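Local coordinates for vitamin B12-binding protein (Vibrio cholerae O395, PDB 5YSC) that binds vitamin B12 in the periplasm and probably delivers it to BtuC of the BtuCDF ABC transporter for import, at residues A[108-114]-A[172-178]. Sequence-based numbering, arbitrary orientation.
Sequences TKTLDEI and GHWPSEV
Trp174, part of the cyanocobalamin pocket, meets the turn that leads into helix 112-122 at the floor of the cleft between the two lobes of this periplasmic binding protein. CG anti to the backbone N (chi1 -170°) carries the benzo ring across, where Lys109 O lies in the ring plane, 3.4 Å from CE3. At the far corner CH2 touches Leu111 CD2, at the ring edge, and Ile114 CD1, each at 4.0 Å, both aliphatic chains running roughly perpendicular to the indole. Two waters stitch the backbones together. One donates to Thr108 O and accepts from Trp174 N; the other donates to Lys109 O (2.8 Å) and Gly172 O and accepts from Glu177 N. Glu177 runs beside Thr110, with OE2 3.2 Å from Thr110 CG2. On the first lobe Thr110 and Glu113 form a capping box: Glu113 N donates to Thr110 OG1 (3.1 Å), Thr110 N to Glu113 OE1 from above the carboxylate plane. Lys109 N also reaches OE1 (2.8 Å), almost in line with its C-O bond. Trp174 NE1 donates a hydrogen bond to Leu247 O of helix 244-248, and Thr254 of helix 254-267 touches Leu111, Ile114, Trp174 and Val178, a shared neighbour for helices 112-122 and 176-181.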
loop_
_atom_site.group_PDB
_atom_site.type_symbol
_atom_site.label_atom_id
_atom_site.label_comp_id
_atom_site.label_asym_id
_atom_site.label_seq_id
_atom_site.Cartn_x
_atom_site.Cartn_y
_atom_site.Cartn_z
ATOM N N THR A 108 0.255 -5.728 6.886
ATOM C CA THR A 108 0.599 -4.761 5.848
ATOM C C THR A 108 1.620 -3.725 6.324
ATOM O O THR A 108 1.438 -2.517 6.145
ATOM C CB THR A 108 -0.709 -4.107 5.383
ATOM O OG1 THR A 108 -1.409 -3.593 6.526
ATOM C CG2 THR A 108 -1.621 -5.135 4.672
ATOM N N LYS A 109 2.745 -4.199 6.851
ATOM C CA LYS A 109 3.798 -3.296 7.313
ATOM C C LYS A 109 5.134 -3.387 6.561
ATOM O O LYS A 109 5.772 -2.375 6.318
ATOM C CB LYS A 109 4.060 -3.497 8.804
ATOM C CG LYS A 109 4.997 -2.462 9.396
ATOM C CD LYS A 109 5.578 -2.922 10.712
ATOM C CE LYS A 109 5.317 -1.912 11.806
ATOM N NZ LYS A 109 4.053 -1.167 11.581
ATOM N N THR A 110 5.551 -4.600 6.221
ATOM C CA THR A 110 6.842 -4.840 5.592
ATOM C C THR A 110 6.669 -5.353 4.169
ATOM O O THR A 110 5.611 -5.850 3.787
ATOM C CB THR A 110 7.676 -5.873 6.349
ATOM O OG1 THR A 110 7.142 -7.168 6.128
ATOM C CG2 THR A 110 7.700 -5.575 7.821
ATOM N N LEU A 111 7.778 -5.292 3.415
ATOM C CA LEU A 111 7.783 -5.805 2.042
ATOM C C LEU A 111 7.758 -7.323 2.010
ATOM O O LEU A 111 7.084 -7.926 1.182
ATOM C CB LEU A 111 9.014 -5.292 1.291
ATOM C CG LEU A 111 8.919 -3.815 0.921
ATOM C CD1 LEU A 111 10.293 -3.285 0.670
ATOM C CD2 LEU A 111 7.988 -3.599 -0.320
ATOM N N ASP A 112 8.483 -7.968 2.914
ATOM C CA ASP A 112 8.457 -9.419 2.906
ATOM C C ASP A 112 7.066 -9.949 3.245
ATOM O O ASP A 112 6.700 -11.028 2.785
ATOM C CB ASP A 112 9.520 -9.964 3.879
ATOM C CG ASP A 112 10.957 -9.633 3.430
ATOM O OD1 ASP A 112 11.519 -10.337 2.590
ATOM O OD2 ASP A 112 11.510 -8.652 3.903
ATOM N N GLU A 113 6.267 -9.189 4.004
ATOM C CA GLU A 113 4.909 -9.615 4.325
ATOM C C GLU A 113 4.023 -9.775 3.081
ATOM O O GLU A 113 3.018 -10.503 3.110
ATOM C CB GLU A 113 4.268 -8.624 5.311
ATOM C CG GLU A 113 4.691 -8.915 6.767
ATOM C CD GLU A 113 4.213 -7.911 7.801
ATOM O OE1 GLU A 113 3.764 -6.777 7.507
ATOM O OE2 GLU A 113 4.364 -8.267 8.990
ATOM N N ILE A 114 4.339 -9.070 1.990
ATOM C CA ILE A 114 3.536 -9.233 0.784
ATOM C C ILE A 114 3.677 -10.654 0.274
ATOM O O ILE A 114 2.701 -11.312 -0.068
ATOM C CB ILE A 114 3.933 -8.196 -0.295
ATOM C CG1 ILE A 114 3.662 -6.777 0.232
ATOM C CG2 ILE A 114 3.157 -8.437 -1.574
ATOM C CD1 ILE A 114 4.204 -5.668 -0.621
ATOM N N GLY A 172 6.537 4.301 10.999
ATOM C CA GLY A 172 6.894 3.108 10.267
ATOM C C GLY A 172 5.730 2.446 9.562
ATOM O O GLY A 172 5.923 1.389 8.985
ATOM N N HIS A 173 4.527 3.004 9.660
ATOM C CA HIS A 173 3.364 2.403 9.038
ATOM C C HIS A 173 3.453 2.512 7.523
ATOM O O HIS A 173 4.181 3.356 6.964
ATOM C CB HIS A 173 2.090 3.075 9.525
ATOM C CG HIS A 173 1.741 2.683 10.927
ATOM N ND1 HIS A 173 0.499 2.213 11.287
ATOM C CD2 HIS A 173 2.496 2.655 12.047
ATOM C CE1 HIS A 173 0.491 1.937 12.579
ATOM N NE2 HIS A 173 1.690 2.205 13.072
ATOM N N TRP A 174 2.672 1.664 6.868
ATOM C CA TRP A 174 2.740 1.558 5.422
ATOM C C TRP A 174 2.426 2.894 4.752
ATOM O O TRP A 174 1.457 3.563 5.110
ATOM C CB TRP A 174 1.769 0.494 4.949
ATOM C CG TRP A 174 1.975 0.192 3.521
ATOM C CD1 TRP A 174 1.295 0.707 2.447
ATOM C CD2 TRP A 174 2.974 -0.679 2.995
ATOM N NE1 TRP A 174 1.835 0.207 1.281
ATOM C CE2 TRP A 174 2.850 -0.659 1.597
ATOM C CE3 TRP A 174 3.971 -1.477 3.567
ATOM C CZ2 TRP A 174 3.694 -1.402 0.770
ATOM C CZ3 TRP A 174 4.787 -2.224 2.734
ATOM C CH2 TRP A 174 4.642 -2.173 1.355
ATOM N N PRO A 175 3.182 3.284 3.707
ATOM C CA PRO A 175 4.271 2.622 2.991
ATOM C C PRO A 175 5.688 2.998 3.428
ATOM O O PRO A 175 6.644 2.972 2.607
ATOM C CB PRO A 175 4.028 3.088 1.570
ATOM C CG PRO A 175 3.546 4.461 1.727
ATOM C CD PRO A 175 2.657 4.420 2.942
ATOM N N SER A 176 5.866 3.266 4.724
ATOM C CA SER A 176 7.190 3.679 5.205
ATOM C C SER A 176 8.306 2.741 4.744
ATOM O O SER A 176 9.384 3.191 4.326
ATOM C CB SER A 176 7.189 3.766 6.741
ATOM O OG SER A 176 6.378 4.843 7.167
ATOM N N GLU A 177 8.068 1.438 4.818
ATOM C CA GLU A 177 9.068 0.430 4.505
ATOM C C GLU A 177 9.531 0.480 3.047
ATOM O O GLU A 177 10.649 0.074 2.731
ATOM C CB GLU A 177 8.454 -0.923 4.817
ATOM C CG GLU A 177 9.401 -1.988 5.053
ATOM C CD GLU A 177 9.739 -2.087 6.490
ATOM O OE1 GLU A 177 9.948 -1.017 7.099
ATOM O OE2 GLU A 177 9.748 -3.221 7.010
ATOM N N VAL A 178 8.678 0.918 2.132
ATOM C CA VAL A 178 9.118 1.063 0.745
ATOM C C VAL A 178 10.286 2.039 0.662
ATOM O O VAL A 178 11.301 1.774 -0.003
ATOM C CB VAL A 178 7.951 1.539 -0.133
ATOM C CG1 VAL A 178 8.453 1.853 -1.512
ATOM C CG2 VAL A 178 6.840 0.462 -0.151
HETATM O O HOH W 1 1.461 -0.495 8.502
HETATM O O HOH W 2 5.764 0.420 6.377
#